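Local coordinates for protein aminoglycoside phosphotransferase (Alicyclobacillus acidocaldarius subsp. acidocaldarius, PDB 4PDY) that probably acts as a phosphotransferase of the protein-kinase-like clan, and holds a free histidine in this crystal, at residues A[156-159]-A[160-163]; A[252-255]-A[256-260]; A[301-304]-A[305-308]. All coordinates share one frame; numbering follows the deposited sequence.

Contact 1 (A[156-159]-A[160-163])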
# COMPACT_ATOMS: atom_id res chain seq x y z
N GLY A 156 18.25 4.47 0.54
CA GLY A 156 18.49 5.57 -0.40
C GLY A 156 17.24 6.41 -0.61
O GLY A 156 17.32 7.62 -0.75
N LEU A 157 16.09 5.74 -0.64
CA LEU A 157 14.82 6.43 -0.80
C LEU A 157 14.58 7.41 0.35
O LEU A 157 14.29 8.59 0.14
CB LEU A 157 13.70 5.39 -0.86
CG LEU A 157 12.26 5.87 -0.96
CD1 LEU A 157 11.96 6.47 -2.33
CD2 LEU A 157 11.34 4.69 -0.68
N PHE A 158 14.75 6.92 1.57
CA PHE A 158 14.54 7.75 2.73
C PHE A 158 15.64 8.81 2.92
O PHE A 158 15.35 9.92 3.36
CB PHE A 158 14.30 6.90 3.97
CG PHE A 158 12.89 6.33 4.03
CD1 PHE A 158 11.80 7.15 4.30
CD2 PHE A 158 12.65 4.99 3.78
CE1 PHE A 158 10.51 6.65 4.34
CE2 PHE A 158 11.36 4.48 3.81
CZ PHE A 158 10.30 5.30 4.10
N GLN A 159 16.89 8.47 2.57
CA GLN A 159 17.96 9.46 2.61
C GLN A 159 17.64 10.65 1.70
O GLN A 159 17.82 11.81 2.07
CB GLN A 159 19.29 8.84 2.23
CG GLN A 159 20.42 9.84 2.26
CD GLN A 159 21.74 9.15 2.05
OE1 GLN A 159 21.98 8.56 1.00
NE2 GLN A 159 22.56 9.19 3.07
N ALA A 160 17.14 10.35 0.50
CA ALA A 160 16.79 11.39 -0.45
C ALA A 160 15.64 12.25 0.07
O ALA A 160 15.66 13.48 -0.04
CB ALA A 160 16.43 10.77 -1.79
N ARG A 161 14.66 11.59 0.69
CA ARG A 161 13.51 12.31 1.27
C ARG A 161 13.94 13.23 2.41
O ARG A 161 13.47 14.36 2.53
CB ARG A 161 12.43 11.34 1.75
CG ARG A 161 11.78 10.62 0.58
CD ARG A 161 10.90 9.48 1.04
NE ARG A 161 10.12 8.94 -0.07
CZ ARG A 161 9.37 7.85 0.01
NH1 ARG A 161 9.31 7.17 1.15
NH2 ARG A 161 8.67 7.43 -1.04
N TRP A 162 14.90 12.77 3.22
CA TRP A 162 15.40 13.60 4.30
C TRP A 162 16.11 14.85 3.73
O TRP A 162 15.90 15.98 4.18
CB TRP A 162 16.38 12.81 5.21
CG TRP A 162 17.24 13.71 6.06
CD1 TRP A 162 18.61 13.74 6.10
CD2 TRP A 162 16.80 14.76 6.92
NE1 TRP A 162 19.04 14.73 6.95
CE2 TRP A 162 17.95 15.38 7.46
CE3 TRP A 162 15.53 15.25 7.27
CZ2 TRP A 162 17.87 16.44 8.36
CZ3 TRP A 162 15.45 16.32 8.16
CH2 TRP A 162 16.62 16.90 8.70
N ARG A 163 16.97 14.64 2.74
CA ARG A 163 17.68 15.74 2.12
C ARG A 163 16.71 16.76 1.53
O ARG A 163 16.88 17.96 1.67
CB ARG A 163 18.64 15.22 1.05
CG ARG A 163 19.83 14.50 1.67
CD ARG A 163 20.67 13.77 0.65
NE ARG A 163 21.90 13.27 1.27
CZ ARG A 163 22.71 12.37 0.73
NH1 ARG A 163 22.44 11.83 -0.45
NH2 ARG A 163 23.80 12.01 1.40

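Contact 2 (A[252-255]-A[256-260])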
# COMPACT_ATOMS: atom_id res chain seq x y z
N ARG A 252 8.81 -8.44 3.75
CA ARG A 252 7.51 -8.38 4.40
C ARG A 252 7.28 -7.09 5.18
O ARG A 252 6.16 -6.58 5.25
CB ARG A 252 7.32 -9.61 5.28
CG ARG A 252 5.91 -9.79 5.77
CD ARG A 252 5.67 -11.13 6.42
NE ARG A 252 6.27 -11.19 7.76
CZ ARG A 252 5.82 -11.95 8.76
NH1 ARG A 252 4.76 -12.74 8.59
NH2 ARG A 252 6.42 -11.91 9.95
N ALA A 253 8.34 -6.54 5.76
CA ALA A 253 8.25 -5.30 6.49
C ALA A 253 7.63 -4.15 5.69
O ALA A 253 7.06 -3.21 6.29
CB ALA A 253 9.65 -4.89 6.98
N LEU A 254 7.77 -4.16 4.37
CA LEU A 254 7.18 -3.09 3.57
C LEU A 254 5.65 -3.08 3.66
O LEU A 254 5.08 -2.04 3.96
CB LEU A 254 7.62 -3.16 2.13
CG LEU A 254 9.09 -2.83 1.84
CD1 LEU A 254 9.36 -2.91 0.35
CD2 LEU A 254 9.47 -1.46 2.38
N ASP A 255 5.02 -4.22 3.44
CA ASP A 255 3.57 -4.28 3.57
C ASP A 255 3.16 -4.00 5.02
O ASP A 255 2.18 -3.30 5.27
CB ASP A 255 3.04 -5.65 3.12
CG ASP A 255 2.70 -5.74 1.61
OD1 ASP A 255 2.70 -4.72 0.86
OD2 ASP A 255 2.45 -6.89 1.17
N MSE A 256 3.91 -4.55 5.98
CA MSE A 256 3.56 -4.35 7.37
C MSE A 256 3.61 -2.89 7.77
O MSE A 256 2.68 -2.38 8.40
CB MSE A 256 4.45 -5.24 8.24
CG MSE A 256 3.86 -5.39 9.63
SE MSE A 256 5.06 -6.44 10.76
CE MSE A 256 5.50 -8.06 9.74
N ALA A 257 4.70 -2.21 7.41
CA ALA A 257 4.86 -0.80 7.74
C ALA A 257 3.84 0.08 7.02
O ALA A 257 3.40 1.06 7.57
CB ALA A 257 6.29 -0.33 7.44
N HIS A 258 3.57 -0.23 5.76
CA HIS A 258 2.58 0.58 5.02
C HIS A 258 1.16 0.46 5.59
O HIS A 258 0.51 1.49 5.79
CB HIS A 258 2.62 0.26 3.51
CG HIS A 258 3.95 0.55 2.88
ND1 HIS A 258 4.41 -0.13 1.77
CD2 HIS A 258 4.95 1.40 3.23
CE1 HIS A 258 5.60 0.32 1.43
NE2 HIS A 258 5.94 1.27 2.29
N LEU A 259 0.76 -0.74 5.95
CA LEU A 259 -0.51 -0.93 6.65
C LEU A 259 -0.51 -0.19 7.97
O LEU A 259 -1.47 0.52 8.31
CB LEU A 259 -0.77 -2.41 6.88
CG LEU A 259 -2.06 -2.72 7.66
CD1 LEU A 259 -3.32 -2.19 6.97
CD2 LEU A 259 -2.18 -4.20 7.87
N LEU A 260 0.58 -0.33 8.74
CA LEU A 260 0.63 0.33 10.02
C LEU A 260 0.56 1.85 9.90
O LEU A 260 -0.11 2.51 10.68
CB LEU A 260 1.90 -0.09 10.78
CG LEU A 260 1.89 -1.50 11.37
CD1 LEU A 260 3.29 -2.00 11.69
CD2 LEU A 260 1.05 -1.56 12.64
O HOH W 1 2.88 -2.04 1.05

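Contact 3 (A[301-304]-A[305-308])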
# COMPACT_ATOMS: atom_id res chain seq x y z
N PHE A 301 10.36 7.44 10.27
CA PHE A 301 10.61 8.52 9.31
C PHE A 301 9.36 9.41 9.20
O PHE A 301 8.26 8.86 9.11
CB PHE A 301 10.93 8.00 7.92
CG PHE A 301 11.50 9.06 7.05
CD1 PHE A 301 12.88 9.30 7.02
CD2 PHE A 301 10.66 9.85 6.28
CE1 PHE A 301 13.39 10.30 6.23
CE2 PHE A 301 11.17 10.86 5.49
CZ PHE A 301 12.54 11.09 5.46
N PRO A 302 9.52 10.74 9.18
CA PRO A 302 8.37 11.65 9.04
C PRO A 302 7.88 11.75 7.58
O PRO A 302 8.03 12.76 6.90
CB PRO A 302 8.91 12.98 9.58
CG PRO A 302 10.36 12.95 9.20
CD PRO A 302 10.79 11.49 9.32
N TYR A 303 7.32 10.64 7.13
CA TYR A 303 6.90 10.48 5.75
C TYR A 303 5.83 11.47 5.33
O TYR A 303 5.90 12.05 4.27
CB TYR A 303 6.35 9.06 5.56
CG TYR A 303 5.74 8.81 4.22
CD1 TYR A 303 6.52 8.61 3.08
CD2 TYR A 303 4.35 8.79 4.09
CE1 TYR A 303 5.93 8.39 1.84
CE2 TYR A 303 3.76 8.56 2.86
CZ TYR A 303 4.54 8.35 1.75
OH TYR A 303 3.88 8.15 0.55
N LEU A 304 4.83 11.66 6.18
CA LEU A 304 3.73 12.53 5.77
C LEU A 304 4.17 14.00 5.62
O LEU A 304 3.88 14.63 4.61
CB LEU A 304 2.49 12.34 6.68
CG LEU A 304 1.22 13.17 6.52
CD1 LEU A 304 -0.00 12.35 6.90
CD2 LEU A 304 1.32 14.38 7.43
N PRO A 305 4.87 14.55 6.63
CA PRO A 305 5.40 15.90 6.41
C PRO A 305 6.26 16.02 5.15
O PRO A 305 6.17 17.02 4.43
CB PRO A 305 6.21 16.17 7.68
CG PRO A 305 5.51 15.37 8.71
CD PRO A 305 5.08 14.12 8.01
N TRP A 306 7.12 15.02 4.89
CA TRP A 306 7.92 15.03 3.68
C TRP A 306 7.00 15.09 2.45
O TRP A 306 7.18 15.91 1.58
CB TRP A 306 8.89 13.81 3.59
CG TRP A 306 9.37 13.73 2.21
CD1 TRP A 306 10.27 14.58 1.59
CD2 TRP A 306 8.82 12.92 1.18
NE1 TRP A 306 10.33 14.29 0.26
CE2 TRP A 306 9.43 13.30 -0.03
CE3 TRP A 306 7.85 11.91 1.16
CZ2 TRP A 306 9.15 12.67 -1.22
CZ3 TRP A 306 7.57 11.30 -0.03
CH2 TRP A 306 8.22 11.68 -1.20
N ARG A 307 6.04 14.19 2.42
CA ARG A 307 5.20 14.05 1.21
C ARG A 307 4.38 15.32 0.92
O ARG A 307 4.31 15.79 -0.22
CB ARG A 307 4.30 12.82 1.32
CG ARG A 307 3.50 12.54 0.05
CD ARG A 307 2.44 11.44 0.16
NE ARG A 307 1.75 11.40 1.45
CZ ARG A 307 0.54 11.89 1.72
NH1 ARG A 307 -0.18 12.52 0.79
NH2 ARG A 307 0.04 11.77 2.94
N ILE A 308 3.77 15.86 1.97
CA ILE A 308 2.95 17.05 1.87
C ILE A 308 3.81 18.28 1.49
O ILE A 308 3.47 19.04 0.60
CB ILE A 308 2.23 17.33 3.22
CG1 ILE A 308 1.35 16.15 3.62
CG2 ILE A 308 1.46 18.63 3.17
CD1 ILE A 308 1.12 16.16 5.11

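Contact 1 (A[156-159]-A[160-163])
Four consecutive i to i+4 bonds, running from A160, R161, W162 and R163 back to G156, L157, F158 and Q159, carry one turn of helix 154-173 into the next, with R163 N 3.0 Å from Q159 O. Over this regular backbone, two arginines reach back along the helix and use their flat ends in different ways. R161 has CG anti to its carbonyl carbon (chi1 -67°) and an extended chain, which lays its guanidinium across the branch of L157. The L157 CG atom sits over the centre of one guanidinium face, 3.6 Å from R161 CZ. F158 comes in at the guanidinium edge instead: its CE1 is 3.4 Å from R161 NH1, and the two planes stand nearly perpendicular, at 84°. Any cation-pi attraction here is at most weak, the R161 CZ atom being 5.0 Å from the F158 ring centre. Two residues on, round another side of the helix, the amide of Q159 stacks on the guanidinium of R163, their planes only 11° apart and Q159 NE2 3.5 Å from R163 NH2. On the buried side, F158 and W162 pack against L200 of helix 189-203. The chemistry is therefore that of flat-face packing: across this turn the arginines offer surface to leucine and amide, and a thiocyanate ion, probably from the crystallisation liquor, lies about 4 Å from the R161 side chain, as an anion might near a positive charge.

Contact 2 (A[252-255]-A[256-260])
H258 folds back over L254 one helical turn earlier, and its imidazole can be followed atom by atom. H258 CB lies 3.4 Å from L254 O. With CG anti to the carbonyl carbon (chi1 -61°), the ring then swings over that same oxygen, which lies against one face, 3.0 Å from H258 CG. The carbonyl is already the acceptor of the backbone bond from H258 N, so its meeting with the ring is packing over a face and adds no bond to ND1. CD2 lies over the same oxygen, and H258 NE2, at the tip, is still 3.8 Å from L254 O. H258 CE1 comes within 4.1 Å of L254 CB. At the ring edge, H258 ND1 is 2.6 Å from a water that lies in the ring plane, and this water donates to D255 OD1 at 2.7 Å. A single water thus ties the imidazole to a carboxylate whose own grip lies elsewhere: D255 accepts from the backbone N-H groups of H223 and L224. These two residues begin an HxD sequence, and the pattern resembles the buried aspartate of the kinase F helix that steadies the catalytic loop.

On another side of the helix, the methyl CE of the selenomethionine M256 rests over the guanidinium face of R252, 3.8 Å from R252 NE, although M256 has a second conformer and this pairing is less certain. The R252 guanidinium is anchored by a salt bridge to E291 and by the carbonyls of F281 and R285.

Helix 252-266 comes shortly after strand 248-249, the partner of strand 221-222. Around it, L259 meets helix 121-137, M256 and L260 face helix 271-284, and A253 and A257 pack on helix 289-300.

Contact 3 (A[301-304]-A[305-308])
P302 and P305 touch across the start of helix 303-315, where P302 is both the centre of an inverse gamma turn and the N-cap residue. Backbone bonds come first: the turn is closed by a weak one from Y303 N to F301 O, after which W306, R307 and I308 donate to P302, Y303 and L304. R307 N to Y303 O is 2.8 Å. P305 has no N-H to give, a lack readily tolerated in the first turn of a helix.

Among apolar contacts, P302 CB lies 4.2 Å from P305 CG, and W306 CB meets the edge of the F301 ring, 4.2 Å from F301 CE2. The aromatic pair is oblique, Y303 and W306 meeting with planes at 46° and Y303 CE1 3.8 Å from W306 CZ3. Contacts of mixed character gather on the same tyrosine. Its CG is anti to the backbone N (chi1 173°), which carries the ring forward along the helix; R307 CB lies over one face, and R307 CD reaches the phenol end, 3.6 Å from Y303 OH. A serine here would probably leave the six-membered ring of W306 and the aliphatic chain of R307 without the surface they lean on, letting the R307 chain turn more easily.

Toward helix 154-173, Y303 rests on R161, and W306 NE1 is hydrogen-bonded to D164 OD2.

In the fold
Each of the three contacts is local, two within a helix and the third at a helix start, and along the chain they follow in numerical order on helices 154-173, 252-266 and 303-315. Contacts 1 and 3, whose centres are 11 Å apart, touch directly: F158 packs on F301, and R161 runs beside Y303 and W306. Contact 2 is the deepest, with its centre about 8 Å from that of the chain; it lies about 18 Å from contact 1 and 16 Å from contact 3, centre to centre, touching neither. Contacts 1 and 3 thus join helices 154-173 and 303-315 in the helical part of this kinase-like fold, while contact 2 lies in its buried interior.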